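Local coordinates for PixA inclusion body protein (Burkholderia cenocepacia, PDB 4LZK), which is of unknown function but belongs to the PixA family, named for a protein of bacterial inclusion bodies, and is built of two beta-sheets, at residues C[26-32]-C[94-98]; C[35-41]-C[174-178]; C[75-79]-C[150-154]; C[156-162]-C[178-184]. All coordinates share one frame; numbering follows the deposited sequence.

Contact 1: residues C[26-32]-C[94-98]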
loop_
_atom_site.group_PDB
_atom_site.type_symbol
_atom_site.label_atom_id
_atom_site.label_comp_id
_atom_site.label_asym_id
_atom_site.label_seq_id
_atom_site.Cartn_x
_atom_site.Cartn_y
_atom_site.Cartn_z
ATOM N N ILE C 26 0.479 19.220 0.052
ATOM C CA ILE C 26 1.308 19.415 1.220
ATOM C C ILE C 26 0.417 19.676 2.414
ATOM O O ILE C 26 -0.560 20.462 2.297
ATOM C CB ILE C 26 2.241 20.632 1.000
ATOM C CG1 ILE C 26 3.200 20.282 -0.136
ATOM C CG2 ILE C 26 3.002 21.026 2.290
ATOM C CD1 ILE C 26 3.518 21.355 -1.063
ATOM N N ASP C 27 0.664 18.968 3.510
ATOM C CA ASP C 27 -0.073 19.143 4.795
ATOM C C ASP C 27 0.542 20.372 5.547
ATOM O O ASP C 27 1.472 20.261 6.357
ATOM C CB ASP C 27 -0.040 17.881 5.619
ATOM C CG ASP C 27 -0.938 17.935 6.911
ATOM O OD1 ASP C 27 -1.401 19.005 7.305
ATOM O OD2 ASP C 27 -1.149 16.867 7.507
ATOM N N THR C 28 0.055 21.541 5.196
ATOM C CA THR C 28 0.615 22.767 5.675
ATOM C C THR C 28 0.420 22.901 7.179
ATOM O O THR C 28 1.255 23.445 7.855
ATOM C CB THR C 28 0.104 24.007 4.889
ATOM O OG1 THR C 28 -1.333 24.054 4.894
ATOM C CG2 THR C 28 0.660 23.981 3.497
ATOM N N ASN C 29 -0.702 22.404 7.720
ATOM C CA ASN C 29 -0.905 22.403 9.180
ATOM C C ASN C 29 0.140 21.583 9.920
ATOM O O ASN C 29 0.620 21.964 10.981
ATOM C CB ASN C 29 -2.301 21.955 9.526
ATOM C CG ASN C 29 -3.345 23.031 9.174
ATOM O OD1 ASN C 29 -3.013 24.208 9.077
ATOM N ND2 ASN C 29 -4.589 22.617 8.960
ATOM N N TYR C 30 0.499 20.454 9.369
ATOM C CA TYR C 30 1.523 19.646 9.939
ATOM C C TYR C 30 2.880 20.364 9.934
ATOM O O TYR C 30 3.632 20.354 10.963
ATOM C CB TYR C 30 1.625 18.323 9.196
ATOM C CG TYR C 30 2.732 17.507 9.782
ATOM C CD1 TYR C 30 2.817 17.358 11.164
ATOM C CD2 TYR C 30 3.743 16.955 8.995
ATOM C CE1 TYR C 30 3.848 16.663 11.739
ATOM C CE2 TYR C 30 4.771 16.246 9.568
ATOM C CZ TYR C 30 4.814 16.096 10.946
ATOM O OH TYR C 30 5.824 15.392 11.570
ATOM N N ILE C 31 3.216 21.008 8.810
ATOM C CA ILE C 31 4.457 21.750 8.708
ATOM C C ILE C 31 4.543 22.861 9.752
ATOM O O ILE C 31 5.555 23.067 10.419
ATOM C CB ILE C 31 4.577 22.476 7.322
ATOM C CG1 ILE C 31 4.475 21.496 6.156
ATOM C CG2 ILE C 31 5.878 23.198 7.200
ATOM C CD1 ILE C 31 5.228 20.303 6.382
ATOM N N LYS C 32 3.484 23.605 9.857
ATOM C CA LYS C 32 3.471 24.762 10.742
ATOM C C LYS C 32 3.650 24.316 12.200
ATOM O O LYS C 32 4.343 24.998 12.967
ATOM C CB LYS C 32 2.143 25.559 10.573
ATOM C CG LYS C 32 2.158 26.470 9.375
ATOM C CD LYS C 32 0.903 27.367 9.237
ATOM C CE LYS C 32 -0.356 26.586 9.428
ATOM N NZ LYS C 32 -1.630 27.352 9.141
ATOM N N GLY C 94 -6.556 28.675 1.676
ATOM C CA GLY C 94 -6.227 29.316 2.958
ATOM C C GLY C 94 -4.727 29.492 3.050
ATOM O O GLY C 94 -4.179 30.415 2.399
ATOM N N ASP C 95 -4.044 28.599 3.753
ATOM C CA ASP C 95 -2.578 28.528 3.585
ATOM C C ASP C 95 -2.367 28.186 2.100
ATOM O O ASP C 95 -3.237 27.569 1.476
ATOM C CB ASP C 95 -1.911 27.400 4.380
ATOM C CG ASP C 95 -2.239 27.381 5.894
ATOM O OD1 ASP C 95 -2.377 28.463 6.503
ATOM O OD2 ASP C 95 -2.271 26.226 6.481
ATOM N N ALA C 96 -1.270 28.635 1.508
ATOM C CA ALA C 96 -0.954 28.228 0.113
ATOM C C ALA C 96 0.477 27.678 0.151
ATOM O O ALA C 96 1.365 28.268 0.832
ATOM C CB ALA C 96 -1.003 29.393 -0.780
ATOM N N ALA C 97 0.721 26.584 -0.543
ATOM C CA ALA C 97 2.057 26.084 -0.694
ATOM C C ALA C 97 2.386 26.258 -2.157
ATOM O O ALA C 97 1.697 25.681 -3.010
ATOM C CB ALA C 97 2.119 24.639 -0.344
ATOM N N LEU C 98 3.367 27.077 -2.454
ATOM C CA LEU C 98 3.689 27.438 -3.841
ATOM C C LEU C 98 5.133 27.055 -4.151
ATOM O O LEU C 98 6.054 27.599 -3.603
ATOM C CB LEU C 98 3.504 28.917 -4.013
ATOM C CG LEU C 98 2.065 29.370 -3.750
ATOM C CD1 LEU C 98 2.053 30.871 -3.792
ATOM C CD2 LEU C 98 1.137 28.848 -4.800
#

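Contact 2: residues C[35-41]-C[174-178]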
loop_
_atom_site.group_PDB
_atom_site.type_symbol
_atom_site.label_atom_id
_atom_site.label_comp_id
_atom_site.label_asym_id
_atom_site.label_seq_id
_atom_site.Cartn_x
_atom_site.Cartn_y
_atom_site.Cartn_z
ATOM N N HIS C 35 7.493 22.737 12.287
ATOM C CA HIS C 35 8.533 23.681 11.908
ATOM C C HIS C 35 8.167 25.088 12.197
ATOM O O HIS C 35 8.019 25.892 11.269
ATOM C CB HIS C 35 8.887 23.549 10.405
ATOM C CG HIS C 35 9.423 22.206 10.069
ATOM N ND1 HIS C 35 8.605 21.152 9.743
ATOM C CD2 HIS C 35 10.678 21.721 10.100
ATOM C CE1 HIS C 35 9.348 20.077 9.528
ATOM N NE2 HIS C 35 10.612 20.392 9.738
ATOM N N PRO C 36 8.050 25.426 13.478
ATOM C CA PRO C 36 7.482 26.739 13.824
ATOM C C PRO C 36 8.414 27.888 13.567
ATOM O O PRO C 36 7.956 29.039 13.587
ATOM C CB PRO C 36 7.200 26.638 15.324
ATOM C CG PRO C 36 7.476 25.209 15.700
ATOM C CD PRO C 36 8.365 24.629 14.667
ATOM N N ASN C 37 9.719 27.621 13.404
ATOM C CA ASN C 37 10.682 28.718 13.131
ATOM C C ASN C 37 11.510 28.420 11.885
ATOM O O ASN C 37 12.689 28.092 11.992
ATOM C CB ASN C 37 11.620 28.952 14.311
ATOM C CG ASN C 37 10.880 29.291 15.579
ATOM O OD1 ASN C 37 10.196 30.313 15.642
ATOM N ND2 ASN C 37 10.981 28.422 16.590
ATOM N N PRO C 38 10.877 28.469 10.711
ATOM C CA PRO C 38 11.558 27.957 9.519
ATOM C C PRO C 38 12.409 29.043 8.877
ATOM O O PRO C 38 12.437 30.150 9.357
ATOM C CB PRO C 38 10.385 27.618 8.599
ATOM C CG PRO C 38 9.369 28.690 8.922
ATOM C CD PRO C 38 9.519 28.962 10.412
ATOM N N SER C 39 13.104 28.733 7.809
ATOM C CA SER C 39 13.910 29.730 7.100
ATOM C C SER C 39 13.029 30.746 6.379
ATOM O O SER C 39 11.988 30.412 5.817
ATOM C CB SER C 39 14.819 28.994 6.148
ATOM O OG SER C 39 15.520 29.830 5.303
ATOM N N LEU C 40 13.424 32.016 6.413
ATOM C CA LEU C 40 12.755 33.008 5.616
ATOM C C LEU C 40 13.660 33.482 4.526
ATOM O O LEU C 40 13.420 34.526 3.963
ATOM C CB LEU C 40 12.243 34.174 6.448
ATOM C CG LEU C 40 11.502 33.765 7.706
ATOM C CD1 LEU C 40 11.411 34.963 8.680
ATOM C CD2 LEU C 40 10.126 33.170 7.392
ATOM N N ASN C 41 14.711 32.722 4.238
ATOM C CA ASN C 41 15.546 32.935 3.095
ATOM C C ASN C 41 15.318 31.844 1.981
ATOM O O ASN C 41 15.693 30.691 2.134
ATOM C CB ASN C 41 16.970 32.882 3.558
ATOM C CG ASN C 41 17.949 32.971 2.426
ATOM O OD1 ASN C 41 17.582 33.190 1.271
ATOM N ND2 ASN C 41 19.183 32.708 2.726
ATOM N N LEU C 174 4.145 35.417 4.453
ATOM C CA LEU C 174 5.142 34.336 4.433
ATOM C C LEU C 174 5.337 33.639 5.777
ATOM O O LEU C 174 5.675 34.282 6.769
ATOM C CB LEU C 174 6.457 34.838 3.922
ATOM C CG LEU C 174 7.585 33.808 3.794
ATOM C CD1 LEU C 174 7.319 32.775 2.684
ATOM C CD2 LEU C 174 8.903 34.530 3.602
ATOM N N PHE C 175 5.117 32.327 5.811
ATOM C CA PHE C 175 5.486 31.581 6.978
ATOM C C PHE C 175 6.928 31.083 6.872
ATOM O O PHE C 175 7.688 31.184 7.841
ATOM C CB PHE C 175 4.547 30.423 7.160
ATOM C CG PHE C 175 4.767 29.627 8.424
ATOM C CD1 PHE C 175 4.245 30.078 9.643
ATOM C CD2 PHE C 175 5.470 28.423 8.414
ATOM C CE1 PHE C 175 4.404 29.329 10.805
ATOM C CE2 PHE C 175 5.666 27.693 9.589
ATOM C CZ PHE C 175 5.148 28.164 10.786
ATOM N N GLY C 176 7.280 30.453 5.739
ATOM C CA GLY C 176 8.640 30.000 5.511
ATOM C C GLY C 176 8.913 29.355 4.148
ATOM O O GLY C 176 7.990 29.167 3.347
ATOM N N TYR C 177 10.191 29.075 3.895
ATOM C CA TYR C 177 10.592 28.381 2.690
ATOM C C TYR C 177 11.080 26.984 3.046
ATOM O O TYR C 177 11.850 26.807 3.971
ATOM C CB TYR C 177 11.642 29.102 1.895
ATOM C CG TYR C 177 11.270 30.492 1.477
ATOM C CD1 TYR C 177 10.526 30.708 0.307
ATOM C CD2 TYR C 177 11.672 31.613 2.250
ATOM C CE1 TYR C 177 10.157 31.991 -0.101
ATOM C CE2 TYR C 177 11.332 32.898 1.852
ATOM C CZ TYR C 177 10.610 33.097 0.681
ATOM O OH TYR C 177 10.317 34.366 0.247
ATOM N N PHE C 178 10.609 25.987 2.312
ATOM C CA PHE C 178 10.809 24.621 2.665
ATOM C C PHE C 178 11.127 23.797 1.421
ATOM O O PHE C 178 10.909 24.261 0.336
ATOM C CB PHE C 178 9.515 24.014 3.255
ATOM C CG PHE C 178 9.039 24.656 4.503
ATOM C CD1 PHE C 178 9.465 24.240 5.707
ATOM C CD2 PHE C 178 8.108 25.674 4.453
ATOM C CE1 PHE C 178 8.984 24.805 6.921
ATOM C CE2 PHE C 178 7.623 26.249 5.622
ATOM C CZ PHE C 178 8.056 25.818 6.870
#

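Contact 3: residues C[75-79]-C[150-154]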
loop_
_atom_site.group_PDB
_atom_site.type_symbol
_atom_site.label_atom_id
_atom_site.label_comp_id
_atom_site.label_asym_id
_atom_site.label_seq_id
_atom_site.Cartn_x
_atom_site.Cartn_y
_atom_site.Cartn_z
ATOM N N LYS C 75 8.372 5.921 -11.674
ATOM C CA LYS C 75 9.161 5.193 -12.682
ATOM C C LYS C 75 8.550 5.451 -13.989
ATOM O O LYS C 75 7.382 5.205 -14.166
ATOM C CB LYS C 75 9.171 3.710 -12.426
ATOM C CG LYS C 75 9.972 3.352 -11.216
ATOM C CD LYS C 75 9.513 2.053 -10.684
ATOM C CE LYS C 75 10.588 1.326 -9.915
ATOM N NZ LYS C 75 11.343 0.464 -10.886
ATOM N N LEU C 76 9.319 5.940 -14.943
ATOM C CA LEU C 76 8.728 6.244 -16.223
ATOM C C LEU C 76 9.707 5.954 -17.414
ATOM O O LEU C 76 10.749 5.371 -17.210
ATOM C CB LEU C 76 8.191 7.672 -16.214
ATOM C CG LEU C 76 9.132 8.877 -16.443
ATOM C CD1 LEU C 76 8.515 10.201 -15.940
ATOM C CD2 LEU C 76 10.493 8.758 -15.902
ATOM N N ASN C 77 9.314 6.306 -18.611
ATOM C CA ASN C 77 10.122 6.063 -19.816
ATOM C C ASN C 77 10.981 7.270 -20.192
ATOM O O ASN C 77 10.482 8.399 -20.166
ATOM C CB ASN C 77 9.244 5.647 -21.008
ATOM C CG ASN C 77 8.171 4.647 -20.632
ATOM O OD1 ASN C 77 8.414 3.426 -20.698
ATOM N ND2 ASN C 77 6.945 5.165 -20.225
ATOM N N VAL C 78 12.267 7.056 -20.517
ATOM C CA VAL C 78 12.990 8.120 -21.193
ATOM C C VAL C 78 12.135 8.684 -22.342
ATOM O O VAL C 78 11.604 7.937 -23.167
ATOM C CB VAL C 78 14.336 7.605 -21.735
ATOM C CG1 VAL C 78 15.011 8.643 -22.621
ATOM C CG2 VAL C 78 15.184 7.171 -20.613
ATOM N N GLY C 79 12.035 9.978 -22.461
ATOM C CA GLY C 79 11.124 10.580 -23.398
ATOM C C GLY C 79 9.879 11.222 -22.787
ATOM O O GLY C 79 9.360 12.168 -23.337
ATOM N N ALA C 150 12.100 13.385 -19.102
ATOM C CA ALA C 150 13.115 12.393 -18.769
ATOM C C ALA C 150 14.051 12.252 -19.966
ATOM O O ALA C 150 13.570 11.970 -21.061
ATOM C CB ALA C 150 12.471 11.040 -18.451
ATOM N N LYS C 151 15.348 12.372 -19.771
ATOM C CA LYS C 151 16.257 12.314 -20.911
ATOM C C LYS C 151 17.414 11.375 -20.725
ATOM O O LYS C 151 18.163 11.160 -21.687
ATOM C CB LYS C 151 16.805 13.690 -21.338
ATOM C CG LYS C 151 17.250 14.564 -20.222
ATOM C CD LYS C 151 18.606 14.231 -19.737
ATOM C CE LYS C 151 19.201 15.391 -18.913
ATOM N NZ LYS C 151 20.544 14.881 -18.464
ATOM N N SER C 152 17.626 10.869 -19.509
ATOM C CA SER C 152 18.655 9.818 -19.375
ATOM C C SER C 152 18.131 8.698 -18.490
ATOM O O SER C 152 17.341 8.942 -17.570
ATOM C CB SER C 152 19.950 10.384 -18.840
ATOM O OG SER C 152 20.379 11.563 -19.556
ATOM N N ALA C 153 18.550 7.449 -18.768
ATOM C CA ALA C 153 18.126 6.324 -17.953
ATOM C C ALA C 153 18.836 6.351 -16.632
ATOM O O ALA C 153 19.971 6.845 -16.554
ATOM C CB ALA C 153 18.356 4.993 -18.679
ATOM N N GLY C 154 18.173 5.863 -15.571
ATOM C CA GLY C 154 18.763 5.800 -14.274
ATOM C C GLY C 154 17.829 6.321 -13.180
ATOM O O GLY C 154 16.625 6.481 -13.411
#

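Contact 4: residues C[156-162]-C[178-184]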
loop_
_atom_site.group_PDB
_atom_site.type_symbol
_atom_site.label_atom_id
_atom_site.label_comp_id
_atom_site.label_asym_id
_atom_site.label_seq_id
_atom_site.Cartn_x
_atom_site.Cartn_y
_atom_site.Cartn_z
ATOM N N GLU C 156 17.096 9.157 -10.078
ATOM C CA GLU C 156 17.376 10.537 -9.614
ATOM C C GLU C 156 16.540 10.873 -8.359
ATOM O O GLU C 156 15.392 10.514 -8.302
ATOM C CB GLU C 156 17.069 11.567 -10.704
ATOM C CG GLU C 156 17.535 12.985 -10.348
ATOM C CD GLU C 156 17.340 14.042 -11.468
ATOM O OE1 GLU C 156 16.815 13.703 -12.546
ATOM O OE2 GLU C 156 17.778 15.210 -11.220
ATOM N N TYR C 157 17.142 11.557 -7.421
ATOM C CA TYR C 157 16.403 12.216 -6.372
ATOM C C TYR C 157 16.377 13.721 -6.674
ATOM O O TYR C 157 17.402 14.282 -6.922
ATOM C CB TYR C 157 16.967 11.924 -4.973
ATOM C CG TYR C 157 17.220 10.442 -4.658
ATOM C CD1 TYR C 157 16.652 9.404 -5.429
ATOM C CD2 TYR C 157 18.029 10.059 -3.592
ATOM C CE1 TYR C 157 16.953 8.039 -5.187
ATOM C CE2 TYR C 157 18.285 8.688 -3.313
ATOM C CZ TYR C 157 17.780 7.687 -4.118
ATOM O OH TYR C 157 18.021 6.325 -3.815
ATOM N N LEU C 158 15.187 14.325 -6.612
ATOM C CA LEU C 158 14.923 15.732 -6.832
ATOM C C LEU C 158 14.515 16.454 -5.567
ATOM O O LEU C 158 13.767 15.883 -4.742
ATOM C CB LEU C 158 13.755 15.805 -7.791
ATOM C CG LEU C 158 14.183 15.052 -9.050
ATOM C CD1 LEU C 158 13.313 13.859 -9.411
ATOM C CD2 LEU C 158 14.378 16.022 -10.164
ATOM N N ALA C 159 15.045 17.684 -5.340
ATOM C CA ALA C 159 14.570 18.522 -4.315
ATOM C C ALA C 159 13.595 19.537 -4.856
ATOM O O ALA C 159 13.949 20.236 -5.814
ATOM C CB ALA C 159 15.747 19.230 -3.662
ATOM N N THR C 160 12.430 19.672 -4.255
ATOM C CA THR C 160 11.441 20.683 -4.684
ATOM C C THR C 160 11.274 21.664 -3.512
ATOM O O THR C 160 10.907 21.238 -2.394
ATOM C CB THR C 160 10.122 20.039 -5.016
ATOM O OG1 THR C 160 10.294 19.098 -6.134
ATOM C CG2 THR C 160 9.101 21.100 -5.354
ATOM N N SER C 161 11.531 22.944 -3.748
ATOM C CA SER C 161 11.422 23.966 -2.746
ATOM C C SER C 161 10.130 24.790 -2.967
ATOM O O SER C 161 9.721 25.025 -4.096
ATOM C CB SER C 161 12.597 24.914 -2.821
ATOM O OG SER C 161 13.783 24.192 -2.638
ATOM N N PHE C 162 9.455 25.123 -1.881
ATOM C CA PHE C 162 8.197 25.818 -1.945
ATOM C C PHE C 162 8.079 26.833 -0.840
ATOM O O PHE C 162 8.691 26.743 0.214
ATOM C CB PHE C 162 7.021 24.846 -1.892
ATOM C CG PHE C 162 6.807 24.164 -0.549
ATOM C CD1 PHE C 162 7.449 22.948 -0.237
ATOM C CD2 PHE C 162 5.884 24.647 0.373
ATOM C CE1 PHE C 162 7.219 22.321 0.942
ATOM C CE2 PHE C 162 5.685 23.993 1.578
ATOM C CZ PHE C 162 6.329 22.837 1.847
ATOM N N PHE C 178 10.609 25.987 2.312
ATOM C CA PHE C 178 10.809 24.621 2.665
ATOM C C PHE C 178 11.127 23.797 1.421
ATOM O O PHE C 178 10.909 24.261 0.336
ATOM C CB PHE C 178 9.515 24.014 3.255
ATOM C CG PHE C 178 9.039 24.656 4.503
ATOM C CD1 PHE C 178 9.465 24.240 5.707
ATOM C CD2 PHE C 178 8.108 25.674 4.453
ATOM C CE1 PHE C 178 8.984 24.805 6.921
ATOM C CE2 PHE C 178 7.623 26.249 5.622
ATOM C CZ PHE C 178 8.056 25.818 6.870
ATOM N N PHE C 179 11.790 22.613 1.598
ATOM C CA PHE C 179 11.938 21.683 0.538
ATOM C C PHE C 179 11.831 20.247 0.971
ATOM O O PHE C 179 12.119 19.908 2.142
ATOM C CB PHE C 179 13.267 21.885 -0.174
ATOM C CG PHE C 179 14.450 21.275 0.539
ATOM C CD1 PHE C 179 15.085 21.968 1.531
ATOM C CD2 PHE C 179 14.991 20.049 0.123
ATOM C CE1 PHE C 179 16.209 21.415 2.190
ATOM C CE2 PHE C 179 16.081 19.501 0.796
ATOM C CZ PHE C 179 16.713 20.220 1.815
ATOM N N TRP C 180 11.416 19.397 0.042
ATOM C CA TRP C 180 11.384 17.964 0.290
ATOM C C TRP C 180 12.079 17.255 -0.876
ATOM O O TRP C 180 12.298 17.858 -1.972
ATOM C CB TRP C 180 9.993 17.453 0.414
ATOM C CG TRP C 180 9.234 17.191 -0.883
ATOM C CD1 TRP C 180 9.157 15.989 -1.533
ATOM C CD2 TRP C 180 8.447 18.098 -1.649
ATOM N NE1 TRP C 180 8.382 16.090 -2.603
ATOM C CE2 TRP C 180 7.963 17.377 -2.775
ATOM C CE3 TRP C 180 8.107 19.437 -1.525
ATOM C CZ2 TRP C 180 7.138 17.958 -3.754
ATOM C CZ3 TRP C 180 7.303 20.015 -2.491
ATOM C CH2 TRP C 180 6.829 19.289 -3.603
ATOM N N VAL C 181 12.455 16.007 -0.661
ATOM C CA VAL C 181 13.121 15.257 -1.671
ATOM C C VAL C 181 12.245 14.122 -2.057
ATOM O O VAL C 181 11.648 13.460 -1.180
ATOM C CB VAL C 181 14.455 14.743 -1.127
ATOM C CG1 VAL C 181 15.185 13.863 -2.086
ATOM C CG2 VAL C 181 15.318 15.907 -0.685
ATOM N N TRP C 182 12.163 13.854 -3.356
ATOM C CA TRP C 182 11.409 12.762 -3.881
ATOM C C TRP C 182 12.273 12.002 -4.857
ATOM O O TRP C 182 13.351 12.473 -5.216
ATOM C CB TRP C 182 10.103 13.270 -4.488
ATOM C CG TRP C 182 10.146 14.345 -5.484
ATOM C CD1 TRP C 182 10.318 15.665 -5.273
ATOM C CD2 TRP C 182 9.903 14.196 -6.908
ATOM N NE1 TRP C 182 10.277 16.368 -6.472
ATOM C CE2 TRP C 182 9.992 15.507 -7.488
ATOM C CE3 TRP C 182 9.640 13.102 -7.737
ATOM C CZ2 TRP C 182 9.859 15.732 -8.824
ATOM C CZ3 TRP C 182 9.494 13.313 -9.076
ATOM C CH2 TRP C 182 9.608 14.638 -9.630
ATOM N N GLN C 183 11.812 10.864 -5.320
ATOM C CA GLN C 183 12.648 9.936 -6.082
ATOM C C GLN C 183 11.939 9.488 -7.363
ATOM O O GLN C 183 10.712 9.279 -7.403
ATOM C CB GLN C 183 12.987 8.663 -5.228
ATOM C CG GLN C 183 13.477 8.983 -3.844
ATOM C CD GLN C 183 13.617 7.757 -2.926
ATOM O OE1 GLN C 183 12.772 6.878 -2.921
ATOM N NE2 GLN C 183 14.693 7.729 -2.143
ATOM N N ALA C 184 12.719 9.379 -8.430
ATOM C CA ALA C 184 12.195 9.014 -9.711
ATOM C C ALA C 184 13.303 8.220 -10.485
ATOM O O ALA C 184 14.485 8.268 -10.109
ATOM C CB ALA C 184 11.794 10.248 -10.450
#

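Contact 1: residues C[26-32]-C[94-98]
D95 lies between T28 and K32, one turn apart on helix 28-34, and its carboxylate meets both. The T28 and D95 side chains run past one another, pointing opposite ways. The threonine hydroxyl donates to D95 over an OG1 to OD2 distance of 2.8 Å, and OD2 receives it on its anti lone pair, the one turned away from OD1. T28 holds OG1 between its backbone N and carbonyl carbon (chi1 55°), which leaves CG2 pointing at the methyl of A97. K32 and D95 reach toward each other from facing sides. The lysine chain is extended except for a bend at chi3 (-47°), and NZ sits 3.0 Å from D95 OD1 and equally far from D95 OD2. Both bonds are weak in geometry, but together they make a salt bridge. N29 stands across this group, its amide plane at 90° to the D95 carboxylate. A long, weak bond runs from K32 NZ to N29 OD1 at 3.4 Å.

Deeper in, the I26 side chain reaches A97, with CD1 3.6 Å from CB. At the helix start D27 is the N-cap, and its OD1 accepts from Y30 N.

The contact joins the short helix to the start of strand 96-105. D95 OD2 takes both the hydroxyl and the ammonium group, which would favour a charged carboxylate in this partly buried place.

Contact 2: residues C[35-41]-C[174-178]
L174 meets L40 through one methyl each, CD2 to CD2 at 4.2 Å. This is a loose apolar touch at the surface.

F175 comes next. Its CG is anti to the backbone N (chi1 -175°), and the ring extends toward H35 and P38. The carbonyl O of H35 lies at the ring edge, near its plane, 3.4 Å from CE2. The P38 ring crosses F175 at about a right angle, with CG 3.9 Å from CE2.

G176 follows, where the P38 ring packs directly on the strand backbone: P38 CG is 3.7 Å from G176 CA.

Y177 gives the one hydrogen bond between the segments. Its N donates to S39 O at 3.0 Å, nearly straight at 163°. The Y177 ring turns its edge to the loop, where L40 O lies near the ring plane, 3.4 Å from CE2. S39 keeps its own turn in shape, since OG accepts from N41 N as well as bonding to N44 O.

F178 ends the segment. Its CZ touches P38 CB at 3.4 Å, and its edge is directed at the H35 ring face in an offset edge-to-face pair, planes 75° apart.

The loop after helix 28-34 thus folds over strand 172-186. An ST turn at S39 faces a classic beta bulge, in which F175 and G176 both lie opposite L164.

Contact 3: residues C[75-79]-C[150-154]
V78 has CG1 anti to its backbone N (chi1 172°) and CG2 anti to its carbonyl carbon. This spreads the two methyls along the loop 150-154. CG1 lies 3.9 Å from A150 O and also touches the carbonyl carbon of K151. CG2 reaches further on, 3.8 Å from A153 N, with the A153 methyl a little beyond. A chi1 of 81° turns the L76 side chain so that CD2 comes to 4.0 Å from A150 CB.

The A150 methyl is directed toward 75-79 and also lies 3.7 Å from N77 O. Both segments are connections at one end of the beta-sheets: 75-79 leads from strand 72-76 into strand 81-88, while the loop 150-154 links strand 142-149 to strand 154-167. Each therefore carries the chain from one sheet to the other. A186 of strand 172-186 packs against L76, V78 and A150.

One backbone bond ties the two connections together. G79 N donates to A150 O at 2.9 Å, nearly straight at 168°. A second backbone link joins A150 to D80. At the subunit boundary, N77 OD1 bonds to S106 OG of a neighbouring subunit, and L76 O to Y157 OH of the same one.

Contact 4: residues C[156-162]-C[178-184]
W182 has L158 over one face and T160 at its edge. L158 CB and CD1 both bear on the indole, and CD1 makes a CH-pi contact 3.8 Å from the centroid of the six-membered ring. The pair belongs to an antiparallel beta hairpin, strands 154-167 and 172-186. Next along the same sheet face, T160 CB sits over the W180 six-membered ring at 3.7 Å from its centroid, while F162 CD1 meets the W180 edge. The F162 ring has F178 CB over one face. The planes of these two rings are 28° apart, and they overlap little. F162, W180 and F178 form an aromatic cluster. M55 of strand 53-57, in the other sheet, covers W180 and W182.

The other face carries Y157, A159, S161, F179, V181 and Q183. Q183 runs alongside Y157 and sets CG over the ring face, a CH-pi contact 4.0 Å from the centroid. G62 of a neighbouring subunit packs on V181 and Q183.

Paired backbone bonds join E156 with A184, L158 with W182, T160 with W180, and F162 with F178. With chi1 at 53°, W182 swings its indole across the partner strand, and NE1 donates in the ring plane to T160 OG1 at 2.8 Å.

How the contacts relate
Contacts 1, 2 and 4 form one continuous patch, and all four reach the same sheet. Contact 1 touches contact 2 where I31 CG2 meets F178 CZ at 3.4 Å and K32 packs on F175. It touches contact 4 through F162, which receives I26 and A97. F178 belongs to contacts 2 and 4 alike, both of which use strand 172-186. Contact 3 lies across the chain's centre from contacts 1 and 2, with centres about 31 Å and 33 Å away. It is about 17 Å from the centre of contact 4. Contacts 3 and 4 both border neighbouring subunits.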